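Local coordinates for protein catechol 2,3-dioxygenase (Rhodococcus sp., PDB 2WL9) that probably catalyses the iron-dependent extradiol ring cleavage of catechols in the breakdown of aromatic hydrocarbons, at residues L250-L261 against F283-L294; A24-V32 against P129-F140. All blocks are in the same frame, centred on the assembly; numbering follows the deposited sequence.

How the contacts relate
Both contacts are largely buried, yet they lie in different places and rely on different forces. Contact 1 packs strand 250-255 and the turn after it, in the C-terminal iron-bearing part of the chain, against the segment 283-294, and it works through apolar and aromatic side chains around the iron ligand Y253. Contact 2 ties the loop after helix 17-24, with the start of strand 31-33, to 129-140, the long connection between strands 115-120 and 149-152; here main-chain carbonyls and polar side chains do most of the work, and another subunit packs against the connection. Their centres are about 21 Å apart, but the two meet where C254 SG packs on M28 CE, at 3.9 Å.

Contact 1 (L250-L261 against F283-L294); sequences LTFYCANPSGWL and FGHDNEVEGYGL
Y253 and H285 meet because both first torsions set the ring opposite the carbonyl carbon and beside the backbone N, chi1 -70° and -78°. The edge of the tyrosine is then directed at the imidazole face, an edge-to-face pair with the two ring centroids 5.7 Å apart and planes at 70°. H285 ND1 is held by the carbonyl O of Q240, which helps to set the rotation of the imidazole. On the CD1/CE1 side of the phenol, L294 CD1 comes within 3.5 Å of Y253 CD1. L294 CD1 also touches L261 CD1, at 3.5 Å, as the two leucines slide past each other in opposite directions. Y292 extends this apolar patch: L261 CD2 lies 3.6 Å from Y292 CD2, and A255 CB is 3.7 Å from Y292 CE2, while the Y292 hydroxyl is bound by D236. At the far end L250 CD1 meets F283 CZ at 3.7 Å, the side chains crossing at about a right angle. Y253 OH is hydrogen-bonded to H244 and belongs to the iron site with H149, H212 and E263. T251 OG1 bonds to E263, so strand 250-255 carries one iron ligand and contacts another beside the metal site of a type I extradiol dioxygenase.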
loop_
_atom_site.group_PDB
_atom_site.type_symbol
_atom_site.label_atom_id
_atom_site.label_comp_id
_atom_site.label_asym_id
_atom_site.label_seq_id
_atom_site.Cartn_x
_atom_site.Cartn_y
_atom_site.Cartn_z
ATOM N N LEU C 250 -15.995 -22.974 0.603
ATOM C CA LEU C 250 -17.011 -23.455 1.544
ATOM C C LEU C 250 -18.350 -23.596 0.832
ATOM O O LEU C 250 -18.963 -22.593 0.460
ATOM C CB LEU C 250 -17.142 -22.506 2.738
ATOM C CG LEU C 250 -17.894 -23.053 3.953
ATOM C CD1 LEU C 250 -17.119 -24.207 4.585
ATOM C CD2 LEU C 250 -18.125 -21.951 4.975
ATOM N N THR C 251 -18.803 -24.836 0.641
ATOM C CA THR C 251 -19.965 -25.100 -0.223
ATOM C C THR C 251 -20.843 -26.239 0.279
ATOM O O THR C 251 -20.395 -27.084 1.042
ATOM C CB THR C 251 -19.549 -25.484 -1.671
ATOM O OG1 THR C 251 -19.130 -26.859 -1.711
ATOM C CG2 THR C 251 -18.442 -24.591 -2.235
ATOM N N PHE C 252 -22.100 -26.255 -0.163
ATOM C CA PHE C 252 -22.942 -27.434 -0.017
ATOM C C PHE C 252 -23.577 -27.762 -1.370
ATOM O O PHE C 252 -23.555 -26.930 -2.277
ATOM C CB PHE C 252 -23.981 -27.258 1.103
ATOM C CG PHE C 252 -25.047 -26.248 0.806
ATOM C CD1 PHE C 252 -26.307 -26.662 0.379
ATOM C CD2 PHE C 252 -24.812 -24.885 0.972
ATOM C CE1 PHE C 252 -27.305 -25.737 0.112
ATOM C CE2 PHE C 252 -25.811 -23.953 0.704
ATOM C CZ PHE C 252 -27.060 -24.385 0.273
ATOM N N TYR C 253 -24.105 -28.976 -1.506
ATOM C CA TYR C 253 -24.737 -29.427 -2.745
ATOM C C TYR C 253 -26.194 -29.777 -2.473
ATOM O O TYR C 253 -26.476 -30.624 -1.619
ATOM C CB TYR C 253 -24.037 -30.681 -3.279
ATOM C CG TYR C 253 -22.639 -30.491 -3.834
ATOM C CD1 TYR C 253 -22.410 -30.556 -5.207
ATOM C CD2 TYR C 253 -21.544 -30.292 -2.990
ATOM C CE1 TYR C 253 -21.130 -30.408 -5.738
ATOM C CE2 TYR C 253 -20.249 -30.143 -3.511
ATOM C CZ TYR C 253 -20.052 -30.208 -4.893
ATOM O OH TYR C 253 -18.792 -30.060 -5.445
ATOM N N CYS C 254 -27.111 -29.150 -3.211
ATOM C CA CYS C 254 -28.547 -29.351 -3.010
ATOM C C CYS C 254 -29.301 -29.531 -4.327
ATOM O O CYS C 254 -28.826 -29.107 -5.380
ATOM C CB CYS C 254 -29.154 -28.199 -2.198
ATOM S SG CYS C 254 -29.213 -26.577 -3.023
ATOM N N ALA C 255 -30.477 -30.156 -4.252
ATOM C CA ALA C 255 -31.316 -30.411 -5.431
ATOM C C ALA C 255 -31.928 -29.141 -6.007
ATOM O O ALA C 255 -32.297 -28.230 -5.270
ATOM C CB ALA C 255 -32.423 -31.405 -5.092
ATOM N N ASN C 256 -32.043 -29.094 -7.329
ATOM C CA ASN C 256 -32.801 -28.033 -7.992
ATOM C C ASN C 256 -34.128 -28.573 -8.576
ATOM O O ASN C 256 -34.392 -29.773 -8.487
ATOM C CB ASN C 256 -31.930 -27.284 -9.021
ATOM C CG ASN C 256 -31.453 -28.164 -10.166
ATOM O OD1 ASN C 256 -32.205 -28.960 -10.731
ATOM N ND2 ASN C 256 -30.193 -27.996 -10.534
ATOM N N PRO C 257 -34.980 -27.696 -9.137
ATOM C CA PRO C 257 -36.276 -28.162 -9.650
ATOM C C PRO C 257 -36.196 -29.141 -10.819
ATOM O O PRO C 257 -37.206 -29.757 -11.151
ATOM C CB PRO C 257 -36.967 -26.871 -10.096
ATOM C CG PRO C 257 -36.298 -25.800 -9.332
ATOM C CD PRO C 257 -34.873 -26.231 -9.211
ATOM N N SER C 258 -35.019 -29.287 -11.428
ATOM C CA SER C 258 -34.848 -30.203 -12.559
ATOM C C SER C 258 -34.255 -31.560 -12.162
ATOM O O SER C 258 -34.025 -32.411 -13.014
ATOM C CB SER C 258 -34.021 -29.553 -13.670
ATOM O OG SER C 258 -34.764 -28.533 -14.324
ATOM N N GLY C 259 -34.012 -31.751 -10.870
ATOM C CA GLY C 259 -33.550 -33.032 -10.356
ATOM C C GLY C 259 -32.045 -33.223 -10.378
ATOM O O GLY C 259 -31.560 -34.309 -10.068
ATOM N N TRP C 260 -31.308 -32.182 -10.767
ATOM C CA TRP C 260 -29.846 -32.184 -10.622
ATOM C C TRP C 260 -29.420 -31.183 -9.543
ATOM O O TRP C 260 -30.275 -30.661 -8.821
ATOM C CB TRP C 260 -29.109 -31.998 -11.968
ATOM C CG TRP C 260 -29.511 -30.813 -12.810
ATOM C CD1 TRP C 260 -30.611 -30.710 -13.616
ATOM C CD2 TRP C 260 -28.779 -29.592 -12.980
ATOM N NE1 TRP C 260 -30.628 -29.487 -14.246
ATOM C CE2 TRP C 260 -29.514 -28.783 -13.875
ATOM C CE3 TRP C 260 -27.580 -29.096 -12.449
ATOM C CZ2 TRP C 260 -29.088 -27.499 -14.253
ATOM C CZ3 TRP C 260 -27.160 -27.821 -12.825
ATOM C CH2 TRP C 260 -27.913 -27.042 -13.718
ATOM N N LEU C 261 -28.118 -30.925 -9.427
ATOM C CA LEU C 261 -27.589 -30.215 -8.258
ATOM C C LEU C 261 -27.058 -28.813 -8.513
ATOM O O LEU C 261 -26.395 -28.561 -9.513
ATOM C CB LEU C 261 -26.479 -31.035 -7.595
ATOM C CG LEU C 261 -26.822 -32.425 -7.061
ATOM C CD1 LEU C 261 -25.552 -33.082 -6.577
ATOM C CD2 LEU C 261 -27.817 -32.315 -5.934
ATOM N N PHE C 283 -12.825 -30.803 5.039
ATOM C CA PHE C 283 -13.817 -31.095 6.083
ATOM C C PHE C 283 -15.245 -31.082 5.526
ATOM O O PHE C 283 -15.469 -30.662 4.391
ATOM C CB PHE C 283 -13.677 -30.135 7.282
ATOM C CG PHE C 283 -13.953 -28.687 6.955
ATOM C CD1 PHE C 283 -12.906 -27.817 6.656
ATOM C CD2 PHE C 283 -15.253 -28.189 6.958
ATOM C CE1 PHE C 283 -13.155 -26.474 6.355
ATOM C CE2 PHE C 283 -15.508 -26.848 6.651
ATOM C CZ PHE C 283 -14.462 -25.995 6.353
ATOM N N GLY C 284 -16.200 -31.547 6.333
ATOM C CA GLY C 284 -17.608 -31.563 5.946
ATOM C C GLY C 284 -17.852 -32.312 4.649
ATOM O O GLY C 284 -17.153 -33.277 4.352
ATOM N N HIS C 285 -18.824 -31.848 3.865
ATOM C CA HIS C 285 -19.230 -32.529 2.625
ATOM C C HIS C 285 -19.634 -33.979 2.896
ATOM O O HIS C 285 -19.409 -34.877 2.074
ATOM C CB HIS C 285 -18.129 -32.462 1.558
ATOM C CG HIS C 285 -18.038 -31.141 0.862
ATOM N ND1 HIS C 285 -19.098 -30.266 0.781
ATOM C CD2 HIS C 285 -17.022 -30.564 0.179
ATOM C CE1 HIS C 285 -18.732 -29.197 0.098
ATOM N NE2 HIS C 285 -17.478 -29.355 -0.285
ATOM N N ASP C 286 -20.219 -34.193 4.069
ATOM C CA ASP C 286 -20.725 -35.500 4.461
ATOM C C ASP C 286 -21.920 -35.833 3.588
ATOM O O ASP C 286 -22.737 -34.956 3.288
ATOM C CB ASP C 286 -21.141 -35.477 5.927
ATOM C CG ASP C 286 -20.048 -34.934 6.825
ATOM O OD1 ASP C 286 -19.086 -35.684 7.095
ATOM O OD2 ASP C 286 -20.144 -33.753 7.239
ATOM N N ASN C 287 -22.001 -37.095 3.171
ATOM C CA ASN C 287 -23.106 -37.572 2.350
ATOM C C ASN C 287 -24.415 -37.560 3.119
ATOM O O ASN C 287 -24.479 -38.026 4.254
ATOM C CB ASN C 287 -22.817 -38.975 1.811
ATOM C CG ASN C 287 -21.583 -39.013 0.929
ATOM O OD1 ASN C 287 -20.454 -39.080 1.419
ATOM N ND2 ASN C 287 -21.792 -38.966 -0.379
ATOM N N GLU C 288 -25.448 -37.001 2.502
ATOM C CA GLU C 288 -26.776 -36.971 3.093
ATOM C C GLU C 288 -27.756 -37.655 2.131
ATOM O O GLU C 288 -27.692 -38.876 1.958
ATOM C CB GLU C 288 -27.171 -35.526 3.417
ATOM C CG GLU C 288 -28.320 -35.350 4.409
ATOM C CD GLU C 288 -28.511 -33.893 4.819
ATOM O OE1 GLU C 288 -27.507 -33.148 4.872
ATOM O OE2 GLU C 288 -29.663 -33.487 5.088
ATOM N N VAL C 289 -28.632 -36.882 1.487
ATOM C CA VAL C 289 -29.626 -37.438 0.560
ATOM C C VAL C 289 -28.931 -38.023 -0.670
ATOM O O VAL C 289 -28.254 -37.313 -1.414
ATOM C CB VAL C 289 -30.698 -36.393 0.142
ATOM C CG1 VAL C 289 -31.776 -37.048 -0.711
ATOM C CG2 VAL C 289 -31.327 -35.737 1.371
ATOM N N GLU C 290 -29.092 -39.329 -0.866
ATOM C CA GLU C 290 -28.363 -40.036 -1.917
ATOM C C GLU C 290 -29.103 -40.071 -3.256
ATOM O O GLU C 290 -30.304 -39.803 -3.320
ATOM C CB GLU C 290 -27.980 -41.448 -1.451
ATOM C CG GLU C 290 -26.950 -41.442 -0.324
ATOM C CD GLU C 290 -26.347 -42.808 -0.051
ATOM O OE1 GLU C 290 -25.773 -43.414 -0.986
ATOM O OE2 GLU C 290 -26.430 -43.263 1.109
ATOM N N GLY C 291 -28.364 -40.376 -4.322
ATOM C CA GLY C 291 -28.954 -40.596 -5.646
ATOM C C GLY C 291 -28.838 -39.458 -6.643
ATOM O O GLY C 291 -29.561 -39.432 -7.644
ATOM N N TYR C 292 -27.932 -38.520 -6.378
ATOM C CA TYR C 292 -27.705 -37.393 -7.285
ATOM C C TYR C 292 -26.341 -37.464 -7.981
ATOM O O TYR C 292 -25.875 -36.476 -8.557
ATOM C CB TYR C 292 -27.873 -36.058 -6.548
ATOM C CG TYR C 292 -29.299 -35.736 -6.140
ATOM C CD1 TYR C 292 -29.841 -36.243 -4.955
ATOM C CD2 TYR C 292 -30.101 -34.921 -6.932
ATOM C CE1 TYR C 292 -31.148 -35.945 -4.572
ATOM C CE2 TYR C 292 -31.408 -34.617 -6.561
ATOM C CZ TYR C 292 -31.926 -35.132 -5.384
ATOM O OH TYR C 292 -33.218 -34.833 -5.021
ATOM N N GLY C 293 -25.713 -38.640 -7.924
ATOM C CA GLY C 293 -24.465 -38.902 -8.645
ATOM C C GLY C 293 -23.195 -38.513 -7.906
ATOM O O GLY C 293 -22.105 -38.577 -8.468
ATOM N N LEU C 294 -23.308 -38.131 -6.656
ATOM C CA LEU C 294 -22.196 -37.729 -5.816
ATOM C C LEU C 294 -22.258 -38.492 -4.512
ATOM O O LEU C 294 -22.100 -37.943 -3.466
ATOM C CB LEU C 294 -22.203 -36.234 -5.543
ATOM C CG LEU C 294 -21.853 -35.266 -6.670
ATOM C CD1 LEU C 294 -22.106 -33.863 -6.305
ATOM C CD2 LEU C 294 -20.462 -35.376 -7.154
#

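Contact 2 (A24-V32 against P129-F140); sequences AAGIMGMQV and PFHPGRPMFGKF
R134 runs along the loop 25-29 to the carbonyl of I27, and Q31 lies across H131, the amide and imidazole planes 79° apart. The arginine bends at chi2 (80°), which swings NE to the carbonyl of I27: R134 NE donates to I27 O at 2.9 Å, with the donor well above the carbonyl plane. R134 NH1 donates to P135 O at 2.9 Å, the oxygen lying in the guanidinium plane, and also makes a salt bridge to D222, so the group is gripped from several directions. Extended beyond CG, Q31 brings OE1 to H131 N at 3.0 Å. That bond is nearly straight at the hydrogen (169°), although the donor sits far out of the amide plane. R44 holds the same oxygen, while Q31 NE2 is bridged by a water to P129 O. Between these two polar ends G133 N makes weak bonds to the carbonyls of G29 and M30. F140 turns its ring edge to G29 O, and M136 CE lies over one face, toward the rim. M30 CG meets F140 CZ at 4.1 Å, crossing at about a right angle. H131 stacks on H131 of a neighbouring subunit. This is domain-to-linker packing, consistent with a two-domain vicinal oxygen chelate enzyme, joining the first βαβββ module to the connection into the iron-binding half.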
loop_
_atom_site.group_PDB
_atom_site.type_symbol
_atom_site.label_atom_id
_atom_site.label_comp_id
_atom_site.label_asym_id
_atom_site.label_seq_id
_atom_site.Cartn_x
_atom_site.Cartn_y
_atom_site.Cartn_z
ATOM N N ALA C 24 -34.333 -20.214 -7.860
ATOM C CA ALA C 24 -33.147 -19.449 -8.254
ATOM C C ALA C 24 -33.176 -17.993 -7.784
ATOM O O ALA C 24 -32.133 -17.430 -7.452
ATOM C CB ALA C 24 -32.943 -19.523 -9.753
ATOM N N ALA C 25 -34.358 -17.384 -7.762
ATOM C CA ALA C 25 -34.482 -16.015 -7.252
ATOM C C ALA C 25 -34.788 -15.988 -5.757
ATOM O O ALA C 25 -34.080 -15.334 -4.981
ATOM C CB ALA C 25 -35.527 -15.231 -8.042
ATOM N N GLY C 26 -35.834 -16.714 -5.356
ATOM C CA GLY C 26 -36.334 -16.680 -3.986
ATOM C C GLY C 26 -35.389 -17.233 -2.939
ATOM O O GLY C 26 -35.378 -16.777 -1.792
ATOM N N ILE C 27 -34.586 -18.217 -3.324
ATOM C CA ILE C 27 -33.595 -18.772 -2.409
ATOM C C ILE C 27 -32.195 -18.283 -2.743
ATOM O O ILE C 27 -31.503 -17.758 -1.871
ATOM C CB ILE C 27 -33.625 -20.312 -2.385
ATOM C CG1 ILE C 27 -35.014 -20.796 -1.953
ATOM C CG2 ILE C 27 -32.520 -20.863 -1.458
ATOM C CD1 ILE C 27 -35.218 -22.285 -2.070
ATOM N N MET C 28 -31.786 -18.455 -3.999
ATOM C CA MET C 28 -30.395 -18.219 -4.388
ATOM C C MET C 28 -30.038 -16.741 -4.549
ATOM O O MET C 28 -28.889 -16.357 -4.339
ATOM C CB MET C 28 -30.010 -19.036 -5.634
ATOM C CG MET C 28 -30.102 -20.568 -5.446
ATOM S SD MET C 28 -29.242 -21.189 -3.978
ATOM C CE MET C 28 -29.866 -22.868 -3.889
ATOM N N GLY C 29 -31.014 -15.914 -4.899
ATOM C CA GLY C 29 -30.784 -14.464 -4.973
ATOM C C GLY C 29 -30.574 -13.947 -6.384
ATOM O O GLY C 29 -30.306 -12.759 -6.591
ATOM N N MET C 30 -30.696 -14.834 -7.364
ATOM C CA MET C 30 -30.615 -14.421 -8.769
ATOM C C MET C 30 -31.780 -13.510 -9.128
ATOM O O MET C 30 -32.784 -13.472 -8.425
ATOM C CB MET C 30 -30.587 -15.636 -9.690
ATOM C CG MET C 30 -29.362 -16.484 -9.469
ATOM S SD MET C 30 -29.129 -17.762 -10.695
ATOM C CE MET C 30 -27.592 -18.436 -10.077
ATOM N N GLN C 31 -31.624 -12.761 -10.208
ATOM C CA GLN C 31 -32.673 -11.869 -10.674
ATOM C C GLN C 31 -33.396 -12.495 -11.851
ATOM O O GLN C 31 -32.768 -12.889 -12.831
ATOM C CB GLN C 31 -32.093 -10.514 -11.086
ATOM C CG GLN C 31 -33.160 -9.497 -11.479
ATOM C CD GLN C 31 -32.586 -8.148 -11.845
ATOM O OE1 GLN C 31 -31.371 -7.956 -11.854
ATOM N NE2 GLN C 31 -33.462 -7.204 -12.160
ATOM N N VAL C 32 -34.717 -12.593 -11.746
ATOM C CA VAL C 32 -35.528 -13.083 -12.856
ATOM C C VAL C 32 -35.709 -11.956 -13.872
ATOM O O VAL C 32 -36.079 -10.830 -13.512
ATOM C CB VAL C 32 -36.914 -13.616 -12.390
ATOM C CG1 VAL C 32 -37.787 -13.950 -13.577
ATOM C CG2 VAL C 32 -36.753 -14.853 -11.501
ATOM N N PRO C 129 -29.471 -1.775 -12.679
ATOM C CA PRO C 129 -28.530 -2.519 -11.857
ATOM C C PRO C 129 -29.118 -3.822 -11.354
ATOM O O PRO C 129 -30.337 -3.922 -11.160
ATOM C CB PRO C 129 -28.239 -1.578 -10.684
ATOM C CG PRO C 129 -29.295 -0.554 -10.708
ATOM C CD PRO C 129 -29.790 -0.454 -12.111
ATOM N N PHE C 130 -28.248 -4.809 -11.169
ATOM C CA PHE C 130 -28.624 -6.090 -10.580
ATOM C C PHE C 130 -29.452 -5.894 -9.314
ATOM O O PHE C 130 -29.054 -5.167 -8.400
ATOM C CB PHE C 130 -27.382 -6.934 -10.282
ATOM C CG PHE C 130 -27.675 -8.206 -9.536
ATOM C CD1 PHE C 130 -28.261 -9.296 -10.184
ATOM C CD2 PHE C 130 -27.369 -8.315 -8.183
ATOM C CE1 PHE C 130 -28.536 -10.464 -9.491
ATOM C CE2 PHE C 130 -27.643 -9.484 -7.477
ATOM C CZ PHE C 130 -28.225 -10.564 -8.134
ATOM N N HIS C 131 -30.608 -6.545 -9.286
ATOM C CA HIS C 131 -31.532 -6.466 -8.171
ATOM C C HIS C 131 -31.918 -7.896 -7.818
ATOM O O HIS C 131 -32.660 -8.540 -8.567
ATOM C CB HIS C 131 -32.766 -5.648 -8.561
ATOM C CG HIS C 131 -33.619 -5.246 -7.397
ATOM N ND1 HIS C 131 -33.123 -4.548 -6.314
ATOM C CD2 HIS C 131 -34.941 -5.423 -7.159
ATOM C CE1 HIS C 131 -34.101 -4.331 -5.451
ATOM N NE2 HIS C 131 -35.216 -4.842 -5.945
ATOM N N PRO C 132 -31.376 -8.412 -6.703
ATOM C CA PRO C 132 -31.538 -9.817 -6.337
ATOM C C PRO C 132 -32.982 -10.227 -6.034
ATOM O O PRO C 132 -33.775 -9.408 -5.561
ATOM C CB PRO C 132 -30.660 -9.951 -5.084
ATOM C CG PRO C 132 -30.601 -8.571 -4.510
ATOM C CD PRO C 132 -30.544 -7.686 -5.724
ATOM N N GLY C 133 -33.315 -11.486 -6.318
ATOM C CA GLY C 133 -34.659 -12.021 -6.080
ATOM C C GLY C 133 -34.984 -12.278 -4.617
ATOM O O GLY C 133 -36.100 -12.678 -4.278
ATOM N N ARG C 134 -33.987 -12.090 -3.757
ATOM C CA ARG C 134 -34.177 -12.074 -2.310
ATOM C C ARG C 134 -33.096 -11.167 -1.731
ATOM O O ARG C 134 -32.082 -10.938 -2.391
ATOM C CB ARG C 134 -34.136 -13.494 -1.708
ATOM C CG ARG C 134 -32.895 -14.342 -2.031
ATOM C CD ARG C 134 -31.702 -13.992 -1.156
ATOM N NE ARG C 134 -30.682 -15.042 -1.155
ATOM C CZ ARG C 134 -29.549 -14.986 -0.458
ATOM N NH1 ARG C 134 -29.283 -13.928 0.302
ATOM N NH2 ARG C 134 -28.687 -15.991 -0.512
ATOM N N PRO C 135 -33.306 -10.632 -0.511
ATOM C CA PRO C 135 -32.334 -9.677 0.029
ATOM C C PRO C 135 -30.953 -10.299 0.147
ATOM O O PRO C 135 -30.824 -11.434 0.600
ATOM C CB PRO C 135 -32.912 -9.346 1.411
ATOM C CG PRO C 135 -34.380 -9.566 1.252
ATOM C CD PRO C 135 -34.445 -10.810 0.406
ATOM N N MET C 136 -29.929 -9.563 -0.274
ATOM C CA MET C 136 -28.574 -10.093 -0.304
ATOM C C MET C 136 -27.616 -9.191 0.446
ATOM O O MET C 136 -27.678 -7.963 0.325
ATOM C CB MET C 136 -28.089 -10.279 -1.746
ATOM C CG MET C 136 -28.654 -11.519 -2.451
ATOM S SD MET C 136 -27.898 -11.843 -4.066
ATOM C CE MET C 136 -26.254 -12.384 -3.593
ATOM N N PHE C 137 -26.736 -9.821 1.219
ATOM C CA PHE C 137 -25.676 -9.122 1.945
ATOM C C PHE C 137 -24.622 -8.572 0.990
ATOM O O PHE C 137 -24.025 -7.521 1.244
ATOM C CB PHE C 137 -24.992 -10.085 2.915
ATOM C CG PHE C 137 -25.862 -10.529 4.060
ATOM C CD1 PHE C 137 -26.619 -11.697 3.970
ATOM C CD2 PHE C 137 -25.911 -9.786 5.239
ATOM C CE1 PHE C 137 -27.422 -12.117 5.034
ATOM C CE2 PHE C 137 -26.703 -10.196 6.305
ATOM C CZ PHE C 137 -27.464 -11.368 6.202
ATOM N N GLY C 138 -24.385 -9.313 -0.090
ATOM C CA GLY C 138 -23.347 -8.990 -1.058
ATOM C C GLY C 138 -23.832 -9.210 -2.475
ATOM O O GLY C 138 -24.977 -8.884 -2.807
ATOM N N LYS C 139 -22.954 -9.774 -3.300
ATOM C CA LYS C 139 -23.219 -10.016 -4.716
ATOM C C LYS C 139 -22.769 -11.432 -5.100
ATOM O O LYS C 139 -22.417 -12.234 -4.227
ATOM C CB LYS C 139 -22.478 -8.962 -5.547
ATOM N N PHE C 140 -22.795 -11.758 -6.391
ATOM C CA PHE C 140 -22.172 -12.983 -6.868
ATOM C C PHE C 140 -20.762 -12.669 -7.341
ATOM O O PHE C 140 -20.466 -11.533 -7.726
ATOM C CB PHE C 140 -22.987 -13.645 -7.998
ATOM C CG PHE C 140 -24.267 -14.279 -7.531
ATOM C CD1 PHE C 140 -24.266 -15.560 -6.984
ATOM C CD2 PHE C 140 -25.475 -13.594 -7.628
ATOM C CE1 PHE C 140 -25.446 -16.148 -6.549
ATOM C CE2 PHE C 140 -26.660 -14.168 -7.183
ATOM C CZ PHE C 140 -26.645 -15.455 -6.644
HETATM O O HOH W 1 -32.805 -4.478 -12.451
#